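6-aminohexanoate-dimer hydrolase (PDB 4GB7) probably hydrolyses small amide substrates such as the 6-aminohexanoate dimer, acting as a serine hydrolase of the beta-lactamase family. Local coordinates at residues 145-159 against 264-278. Residues are numbered along the deposited sequence; the frame is centred on the assembly and turned at random.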
ATOM      1  N   PHE A 145      -1.902  -6.549  -1.028  1.00 15.69           N
ATOM      2  CA  PHE A 145      -1.424  -7.778  -1.694  1.00 14.52           C
ATOM      3  C   PHE A 145      -1.320  -8.904  -0.719  1.00 16.91           C
ATOM      4  O   PHE A 145      -1.751 -10.010  -1.043  1.00 19.50           O
ATOM      5  CB  PHE A 145      -0.118  -7.486  -2.427  1.00 17.20           C
ATOM      6  CG  PHE A 145      -0.325  -6.567  -3.608  1.00 18.34           C
ATOM      7  CD1 PHE A 145      -0.684  -7.070  -4.820  1.00 20.90           C
ATOM      8  CD2 PHE A 145      -0.192  -5.218  -3.460  1.00 16.61           C
ATOM      9  CE1 PHE A 145      -0.942  -6.235  -5.885  1.00 20.39           C
ATOM     10  CE2 PHE A 145      -0.422  -4.371  -4.498  1.00 18.60           C
ATOM     11  CZ  PHE A 145      -0.796  -4.875  -5.716  1.00 16.46           C
ATOM     12  N   THR A 146      -0.722  -8.650   0.452  1.00 16.30           N
ATOM     13  CA  THR A 146      -0.737  -9.631   1.531  1.00 17.94           C
ATOM     14  C   THR A 146      -2.152  -9.986   1.935  1.00 15.39           C
ATOM     15  O   THR A 146      -2.489 -11.183   2.069  1.00 17.35           O
ATOM     16  CB  THR A 146       0.100  -9.152   2.728  1.00 17.41           C
ATOM     17  OG1 THR A 146       1.479  -9.179   2.341  1.00 21.45           O
ATOM     18  CG2 THR A 146      -0.088 -10.033   3.978  1.00 19.90           C
ATOM     19  N   GLY A 147      -3.002  -9.001   2.100  1.00 18.41           N
ATOM     20  CA  GLY A 147      -4.416  -9.242   2.452  1.00 18.83           C
ATOM     21  C   GLY A 147      -5.141 -10.130   1.432  1.00 17.72           C
ATOM     22  O   GLY A 147      -5.862 -11.064   1.781  1.00 17.68           O
ATOM     23  N   ALA A 148      -4.939  -9.836   0.161  1.00 17.15           N
ATOM     24  CA  ALA A 148      -5.583 -10.583  -0.921  1.00 18.39           C
ATOM     25  C   ALA A 148      -5.185 -12.044  -0.910  1.00 17.14           C
ATOM     26  O   ALA A 148      -6.050 -12.909  -1.116  1.00 19.28           O
ATOM     27  CB  ALA A 148      -5.235  -9.959  -2.257  1.00 17.34           C
ATOM     28  N   ILE A 149      -3.891 -12.312  -0.689  1.00 16.82           N
ATOM     29  CA  ILE A 149      -3.364 -13.688  -0.674  1.00 16.47           C
ATOM     30  C   ILE A 149      -3.856 -14.407   0.566  1.00 16.89           C
ATOM     31  O   ILE A 149      -4.217 -15.609   0.479  1.00 19.39           O
ATOM     32  CB  ILE A 149      -1.809 -13.767  -0.821  1.00 18.49           C
ATOM     33  CG1 ILE A 149      -1.421 -13.160  -2.196  1.00 20.98           C
ATOM     34  CG2 ILE A 149      -1.296 -15.212  -0.669  1.00 18.26           C
ATOM     35  CD1 ILE A 149       0.042 -12.784  -2.344  1.00 25.00           C
ATOM     36  N   ILE A 150      -3.882 -13.721   1.711  1.00 17.84           N
ATOM     37  CA  ILE A 150      -4.476 -14.337   2.901  1.00 16.97           C
ATOM     38  C   ILE A 150      -5.925 -14.788   2.675  1.00 18.05           C
ATOM     39  O   ILE A 150      -6.322 -15.945   3.011  1.00 19.22           O
ATOM     40  CB  ILE A 150      -4.421 -13.408   4.125  1.00 17.96           C
ATOM     41  CG1 ILE A 150      -2.964 -13.332   4.652  1.00 16.97           C
ATOM     42  CG2 ILE A 150      -5.368 -13.906   5.235  1.00 17.74           C
ATOM     43  CD1 ILE A 150      -2.364 -14.584   5.301  1.00 18.93           C
ATOM     44  N   GLN A 151      -6.700 -13.922   2.051  1.00 19.07           N
ATOM     45  CA  GLN A 151      -8.116 -14.232   1.752  1.00 18.45           C
ATOM     46  C   GLN A 151      -8.218 -15.434   0.813  1.00 18.40           C
ATOM     47  O   GLN A 151      -9.069 -16.326   1.016  1.00 20.57           O
ATOM     48  CB  GLN A 151      -8.844 -13.039   1.156  1.00 19.60           C
ATOM     49  CG  GLN A 151     -10.369 -13.152   1.191  1.00 20.88           C
ATOM     50  CD  GLN A 151     -10.884 -13.202   2.621  1.00 24.92           C
ATOM     51  OE1 GLN A 151     -10.465 -12.410   3.479  1.00 24.09           O
ATOM     52  NE2 GLN A 151     -11.751 -14.156   2.903  1.00 23.05           N
ATOM     53  N   SER A 152      -7.339 -15.471  -0.198  1.00 19.36           N
ATOM     54  CA  SER A 152      -7.303 -16.598  -1.163  1.00 17.56           C
ATOM     55  C   SER A 152      -6.986 -17.892  -0.418  1.00 20.34           C
ATOM     56  O   SER A 152      -7.655 -18.889  -0.621  1.00 22.15           O
ATOM     57  CB  SER A 152      -6.276 -16.375  -2.269  1.00 21.48           C
ATOM     58  OG  SER A 152      -6.544 -15.152  -2.924  1.00 22.55           O
ATOM     59  N   LEU A 153      -5.950 -17.883   0.416  1.00 18.22           N
ATOM     60  CA  LEU A 153      -5.580 -19.094   1.146  1.00 18.91           C
ATOM     61  C   LEU A 153      -6.658 -19.579   2.086  1.00 18.99           C
ATOM     62  O   LEU A 153      -6.869 -20.824   2.258  1.00 19.34           O
ATOM     63  CB  LEU A 153      -4.261 -18.872   1.895  1.00 20.69           C
ATOM     64  CG  LEU A 153      -2.982 -18.743   1.074  1.00 21.08           C
ATOM     65  CD1 LEU A 153      -1.888 -18.165   1.946  1.00 25.72           C
ATOM     66  CD2 LEU A 153      -2.545 -20.074   0.512  1.00 23.61           C
ATOM     67  N   ALA A 154      -7.359 -18.619   2.695  1.00 19.36           N
ATOM     68  CA  ALA A 154      -8.441 -18.953   3.645  1.00 22.32           C
ATOM     69  C   ALA A 154      -9.597 -19.641   2.895  1.00 21.73           C
ATOM     70  O   ALA A 154     -10.099 -20.735   3.292  1.00 23.76           O
ATOM     71  CB  ALA A 154      -8.903 -17.721   4.401  1.00 21.20           C
ATOM     72  N   GLU A 155      -9.956 -19.062   1.764  1.00 22.65           N
ATOM     73  CA  GLU A 155     -10.976 -19.663   0.887  1.00 20.96           C
ATOM     74  C   GLU A 155     -10.584 -21.017   0.213  1.00 22.79           C
ATOM     75  O   GLU A 155     -11.460 -21.790  -0.179  1.00 28.50           O
ATOM     76  CB  GLU A 155     -11.511 -18.597  -0.072  1.00 25.11           C
ATOM     77  CG  GLU A 155     -12.180 -17.475   0.757  1.00 23.23           C
ATOM     78  CD  GLU A 155     -12.992 -16.453  -0.021  1.00 26.99           C
ATOM     79  OE1 GLU A 155     -13.392 -16.696  -1.179  1.00 30.65           O
ATOM     80  OE2 GLU A 155     -13.241 -15.378   0.552  1.00 26.61           O
ATOM     81  N   GLU A 156      -9.284 -21.294   0.110  1.00 21.61           N
ATOM     82  CA  GLU A 156      -8.747 -22.565  -0.407  1.00 24.67           C
ATOM     83  C   GLU A 156      -8.674 -23.580   0.737  1.00 25.88           C
ATOM     84  O   GLU A 156      -8.255 -24.697   0.516  1.00 27.51           O
ATOM     85  CB  GLU A 156      -7.335 -22.381  -1.008  1.00 27.20           C
ATOM     86  CG  GLU A 156      -7.225 -21.457  -2.253  1.00 30.53           C
ATOM     87  CD  GLU A 156      -5.775 -21.034  -2.605  1.00 33.77           C
ATOM     88  OE1 GLU A 156      -4.838 -21.655  -2.059  1.00 39.60           O
ATOM     89  OE2 GLU A 156      -5.556 -20.074  -3.436  1.00 35.85           O
ATOM     90  N   ASN A 157      -9.103 -23.180   1.931  1.00 24.07           N
ATOM     91  CA  ASN A 157      -9.053 -23.981   3.174  1.00 22.60           C
ATOM     92  C   ASN A 157      -7.655 -24.393   3.644  1.00 22.95           C
ATOM     93  O   ASN A 157      -7.454 -25.469   4.219  1.00 27.05           O
ATOM     94  CB  ASN A 157     -10.030 -25.143   3.066  1.00 26.74           C
ATOM     95  CG  ASN A 157     -11.469 -24.646   3.099  1.00 33.50           C
ATOM     96  OD1 ASN A 157     -11.866 -23.926   4.021  1.00 38.27           O
ATOM     97  ND2 ASN A 157     -12.223 -24.956   2.078  1.00 42.10           N
ATOM     98  N   ARG A 158      -6.685 -23.542   3.369  1.00 21.72           N
ATOM     99  CA  ARG A 158      -5.292 -23.775   3.758  1.00 19.71           C
ATOM    100  C   ARG A 158      -4.941 -23.144   5.101  1.00 21.94           C
ATOM    101  O   ARG A 158      -3.955 -23.551   5.782  1.00 23.29           O
ATOM    102  CB  ARG A 158      -4.347 -23.271   2.664  1.00 23.11           C
ATOM    103  CG  ARG A 158      -4.540 -24.095   1.392  1.00 27.52           C
ATOM    104  CD  ARG A 158      -3.483 -23.850   0.370  1.00 33.42           C
ATOM    105  NE  ARG A 158      -2.210 -24.409   0.821  1.00 34.95           N
ATOM    106  CZ  ARG A 158      -1.067 -24.295   0.153  1.00 36.20           C
ATOM    107  NH1 ARG A 158      -1.021 -23.603  -0.986  1.00 34.24           N
ATOM    108  NH2 ARG A 158       0.035 -24.826   0.664  1.00 42.70           N
ATOM    109  N   ILE A 159      -5.717 -22.124   5.445  1.00 19.97           N
ATOM    110  CA  ILE A 159      -5.646 -21.418   6.725  1.00 16.97           C
ATOM    111  C   ILE A 159      -7.087 -21.060   7.149  1.00 19.34           C
ATOM    112  O   ILE A 159      -8.031 -21.033   6.333  1.00 21.07           O
ATOM    113  CB  ILE A 159      -4.790 -20.133   6.643  1.00 19.11           C
ATOM    114  CG1 ILE A 159      -5.368 -19.115   5.688  1.00 23.10           C
ATOM    115  CG2 ILE A 159      -3.314 -20.443   6.320  1.00 21.57           C
ATOM    116  CD1 ILE A 159      -4.543 -17.857   5.503  1.00 22.46           C
ATOM    117  N   ILE A 264       3.036 -21.409   4.986  1.00 20.25           N
ATOM    118  CA  ILE A 264       2.003 -22.284   4.340  1.00 20.97           C
ATOM    119  C   ILE A 264       2.377 -22.747   2.916  1.00 19.99           C
ATOM    120  O   ILE A 264       2.254 -23.913   2.578  1.00 22.50           O
ATOM    121  CB  ILE A 264       0.607 -21.642   4.365  1.00 20.83           C
ATOM    122  CG1 ILE A 264       0.098 -21.514   5.815  1.00 24.34           C
ATOM    123  CG2 ILE A 264      -0.384 -22.364   3.448  1.00 22.98           C
ATOM    124  CD1 ILE A 264      -0.378 -22.789   6.458  1.00 25.17           C
ATOM    125  N   THR A 265       2.849 -21.827   2.089  1.00 20.14           N
ATOM    126  CA  THR A 265       3.038 -22.102   0.679  1.00 18.97           C
ATOM    127  C   THR A 265       4.420 -22.605   0.340  1.00 20.83           C
ATOM    128  O   THR A 265       4.630 -23.192  -0.744  1.00 22.96           O
ATOM    129  CB  THR A 265       2.788 -20.832  -0.150  1.00 19.23           C
ATOM    130  OG1 THR A 265       3.807 -19.869   0.114  1.00 22.17           O
ATOM    131  CG2 THR A 265       1.410 -20.265   0.111  1.00 21.30           C
ATOM    132  N   GLY A 266       5.377 -22.390   1.235  1.00 20.84           N
ATOM    133  CA  GLY A 266       6.743 -22.778   0.958  1.00 20.50           C
ATOM    134  C   GLY A 266       7.409 -21.937  -0.128  1.00 20.74           C
ATOM    135  O   GLY A 266       8.450 -22.336  -0.667  1.00 23.32           O
ATOM    136  N   LYS A 267       6.835 -20.767  -0.418  1.00 21.53           N
ATOM    137  CA  LYS A 267       7.332 -19.865  -1.481  1.00 19.75           C
ATOM    138  C   LYS A 267       7.491 -18.471  -0.894  1.00 20.16           C
ATOM    139  O   LYS A 267       6.891 -18.170   0.129  1.00 23.69           O
ATOM    140  CB  LYS A 267       6.335 -19.818  -2.642  1.00 23.27           C
ATOM    141  CG  LYS A 267       6.140 -21.148  -3.377  1.00 25.61           C
ATOM    142  CD  LYS A 267       5.011 -21.113  -4.373  1.00 29.01           C
ATOM    143  CE  LYS A 267       4.981 -22.382  -5.229  1.00 39.47           C
ATOM    144  NZ  LYS A 267       3.993 -22.274  -6.333  1.00 36.44           N
ATOM    145  N   SER A 268       8.302 -17.628  -1.537  1.00 19.10           N
ATOM    146  CA  SER A 268       8.504 -16.278  -1.042  1.00 21.09           C
ATOM    147  C   SER A 268       7.232 -15.448  -1.225  1.00 20.61           C
ATOM    148  O   SER A 268       6.314 -15.827  -1.960  1.00 19.91           O
ATOM    149  CB  SER A 268       9.690 -15.602  -1.748  1.00 20.42           C
ATOM    150  OG  SER A 268       9.342 -15.366  -3.097  1.00 23.24           O
ATOM    151  N   LEU A 269       7.166 -14.290  -0.586  1.00 18.96           N
ATOM    152  CA  LEU A 269       5.995 -13.439  -0.804  1.00 18.19           C
ATOM    153  C   LEU A 269       6.028 -12.968  -2.274  1.00 17.02           C
ATOM    154  O   LEU A 269       4.971 -12.891  -2.920  1.00 16.65           O
ATOM    155  CB  LEU A 269       5.995 -12.229   0.140  1.00 19.69           C
ATOM    156  CG  LEU A 269       4.731 -11.362   0.022  1.00 17.92           C
ATOM    157  CD1 LEU A 269       3.413 -12.121   0.264  1.00 20.95           C
ATOM    158  CD2 LEU A 269       4.894 -10.155   0.963  1.00 19.77           C
ATOM    159  N   ALA A 270       7.220 -12.648  -2.788  1.00 18.21           N
ATOM    160  CA  ALA A 270       7.366 -12.160  -4.142  1.00 17.52           C
ATOM    161  C   ALA A 270       6.858 -13.205  -5.127  1.00 19.80           C
ATOM    162  O   ALA A 270       6.148 -12.868  -6.060  1.00 21.72           O
ATOM    163  CB  ALA A 270       8.798 -11.743  -4.469  1.00 20.11           C
ATOM    164  N   GLU A 271       7.172 -14.474  -4.887  1.00 19.08           N
ATOM    165  CA  GLU A 271       6.729 -15.553  -5.783  1.00 20.26           C
ATOM    166  C   GLU A 271       5.225 -15.742  -5.728  1.00 20.62           C
ATOM    167  O   GLU A 271       4.570 -15.951  -6.770  1.00 21.47           O
ATOM    168  CB  GLU A 271       7.443 -16.840  -5.430  1.00 22.51           C
ATOM    169  CG  GLU A 271       8.890 -16.830  -5.869  1.00 28.04           C
ATOM    170  CD  GLU A 271       9.803 -17.849  -5.155  1.00 35.51           C
ATOM    171  OE1 GLU A 271       9.439 -18.575  -4.150  1.00 34.96           O
ATOM    172  OE2 GLU A 271      10.952 -17.922  -5.626  1.00 40.69           O
ATOM    173  N   ASN A 272       4.664 -15.658  -4.514  1.00 18.70           N
ATOM    174  CA  ASN A 272       3.224 -15.698  -4.336  1.00 20.91           C
ATOM    175  C   ASN A 272       2.535 -14.566  -5.079  1.00 18.20           C
ATOM    176  O   ASN A 272       1.540 -14.779  -5.774  1.00 17.82           O
ATOM    177  CB  ASN A 272       2.848 -15.700  -2.838  1.00 19.89           C
ATOM    178  CG  ASN A 272       2.848 -17.087  -2.240  1.00 20.96           C
ATOM    179  OD1 ASN A 272       1.897 -17.826  -2.492  1.00 23.12           O
ATOM    180  ND2 ASN A 272       3.889 -17.452  -1.454  1.00 20.38           N
ATOM    181  N   VAL A 273       3.024 -13.342  -4.926  1.00 18.43           N
ATOM    182  CA  VAL A 273       2.375 -12.240  -5.582  1.00 19.95           C
ATOM    183  C   VAL A 273       2.480 -12.382  -7.094  1.00 17.42           C
ATOM    184  O   VAL A 273       1.510 -12.103  -7.828  1.00 18.04           O
ATOM    185  CB  VAL A 273       2.934 -10.862  -5.109  1.00 18.10           C
ATOM    186  CG1 VAL A 273       2.386  -9.729  -5.984  1.00 18.77           C
ATOM    187  CG2 VAL A 273       2.624 -10.636  -3.642  1.00 17.05           C
ATOM    188  N   SER A 274       3.629 -12.830  -7.576  1.00 16.97           N
ATOM    189  CA  SER A 274       3.820 -13.063  -9.018  1.00 18.34           C
ATOM    190  C   SER A 274       2.904 -14.143  -9.569  1.00 17.76           C
ATOM    191  O   SER A 274       2.194 -13.929 -10.530  1.00 20.29           O
ATOM    192  CB  SER A 274       5.277 -13.459  -9.344  1.00 19.94           C
ATOM    193  OG  SER A 274       5.421 -13.708 -10.743  1.00 21.35           O
ATOM    194  N   GLU A 275       2.885 -15.297  -8.919  1.00 17.89           N
ATOM    195  CA  GLU A 275       2.100 -16.413  -9.430  1.00 20.11           C
ATOM    196  C   GLU A 275       0.588 -16.139  -9.369  1.00 19.46           C
ATOM    197  O   GLU A 275      -0.196 -16.459 -10.262  1.00 20.90           O
ATOM    198  CB  GLU A 275       2.459 -17.675  -8.638  1.00 21.00           C
ATOM    199  CG  GLU A 275       3.865 -18.163  -8.963  1.00 26.32           C
ATOM    200  CD  GLU A 275       4.304 -19.381  -8.203  1.00 29.90           C
ATOM    201  OE1 GLU A 275       3.505 -19.959  -7.478  1.00 33.66           O
ATOM    202  OE2 GLU A 275       5.450 -19.791  -8.387  1.00 43.20           O
ATOM    203  N   ARG A 276       0.164 -15.509  -8.284  1.00 20.68           N
ATOM    204  CA  ARG A 276      -1.259 -15.326  -8.047  1.00 17.97           C
ATOM    205  C   ARG A 276      -1.854 -14.093  -8.709  1.00 18.10           C
ATOM    206  O   ARG A 276      -3.067 -14.056  -8.984  1.00 19.62           O
ATOM    207  CB  ARG A 276      -1.511 -15.298  -6.554  1.00 20.27           C
ATOM    208  CG  ARG A 276      -1.264 -16.623  -5.864  1.00 19.73           C
ATOM    209  CD  ARG A 276      -1.155 -16.466  -4.361  1.00 23.13           C
ATOM    210  NE  ARG A 276      -1.018 -17.768  -3.702  1.00 23.37           N
ATOM    211  CZ  ARG A 276      -2.039 -18.575  -3.394  1.00 28.54           C
ATOM    212  NH1 ARG A 276      -3.317 -18.214  -3.614  1.00 27.04           N
ATOM    213  NH2 ARG A 276      -1.788 -19.751  -2.816  1.00 34.80           N
ATOM    214  N   ILE A 277      -1.055 -13.052  -8.902  1.00 18.74           N
ATOM    215  CA  ILE A 277      -1.588 -11.769  -9.317  1.00 17.84           C
ATOM    216  C   ILE A 277      -0.780 -11.177 -10.474  1.00 16.72           C
ATOM    217  O   ILE A 277      -1.355 -10.871 -11.529  1.00 17.46           O
ATOM    218  CB  ILE A 277      -1.656 -10.725  -8.155  1.00 15.46           C
ATOM    219  CG1 ILE A 277      -2.539 -11.253  -7.032  1.00 18.57           C
ATOM    220  CG2 ILE A 277      -1.991  -9.320  -8.701  1.00 20.17           C
ATOM    221  CD1 ILE A 277      -2.476 -10.438  -5.745  1.00 20.68           C
ATOM    222  N   TRP A 278       0.514 -11.004 -10.275  1.00 17.06           N
ATOM    223  CA  TRP A 278       1.330 -10.135 -11.178  1.00 16.46           C
ATOM    224  C   TRP A 278       1.497 -10.724 -12.576  1.00 18.40           C
ATOM    225  O   TRP A 278       1.796 -10.020 -13.522  1.00 18.46           O
ATOM    226  CB  TRP A 278       2.726  -9.781 -10.577  1.00 14.36           C
ATOM    227  CG  TRP A 278       3.074  -8.356 -10.878  1.00 13.46           C
ATOM    228  CD1 TRP A 278       3.805  -7.857 -11.935  1.00 16.99           C
ATOM    229  CD2 TRP A 278       2.606  -7.210 -10.133  1.00 15.08           C
ATOM    230  NE1 TRP A 278       3.840  -6.483 -11.891  1.00 17.07           N
ATOM    231  CE2 TRP A 278       3.092  -6.031 -10.837  1.00 16.26           C
ATOM    232  CE3 TRP A 278       1.837  -7.045  -8.985  1.00 17.69           C
ATOM    233  CZ2 TRP A 278       2.841  -4.749 -10.362  1.00 20.05           C
ATOM    234  CZ3 TRP A 278       1.570  -5.754  -8.535  1.00 17.87           C
ATOM    235  CH2 TRP A 278       2.080  -4.644  -9.182  1.00 18.11           C
TER
HETATM  236  O   HOH W   1       2.027 -24.899  -1.143  1.00 40.10           O
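With CG anti to its own carbonyl carbon (chi1 -68°) and the chain extended from CG to NE, Arg276 leans off helix 269-278 and lays its guanidinium across the flank of helix 143-155. Ile149 CG2 and Leu153 CG lie over one face of that group, and Leu153 CD2 comes within 3.4 Å of Arg276 NH2. At the edge, Arg276 NH1 makes a salt bridge to Glu156 OE2 at 2.9 Å. The N-H points nearly straight at the oxygen (164°), which it meets on the syn side, and the two flat groups are nearly coplanar. A second bond, from Arg276 NE to a lone pair of Asn272 OD1, fixes the rotation of the guanidinium. Asn272 is itself steadied through ND2, which donates to Ser268 O and to Thr265 OG1, the latter also hydrogen-bonded to Ile261 O in helix 251-265.

One turn before Leu153, Ile149 is a knob in a hole formed by Leu269, Asn272, Val273 and Arg276, its CD1 pressing on Val273 CG2 at 3.6 Å. The axes of 145-155 and 269-278 cross at 73° and approach to 10.6 Å. Both belong to the helical part of the beta-lactamase-type fold; helix 143-155 begins with Lys143, which with Ser140 just before it makes an apparent SxxK motif, consistent with a serine hydrolase active site. Near that end Phe145 meets Ile277 CD1 at its ring edge, while Phe145 CE1 approaches Trp278 CZ3 at 3.7 Å, the rings obliquely inclined; Phe313 stacks on Phe145.

Beyond the helix, where Asn157 closes a Schellman motif, Arg158 bends at chi3 and sets one face of its guanidinium over Ile264 CG2. A water accepts from Arg158 NH2 at 2.7 Å and donates to Thr265 O. Alongside, Ile159 CG2 packs against Ile264 CG1 at 3.6 Å.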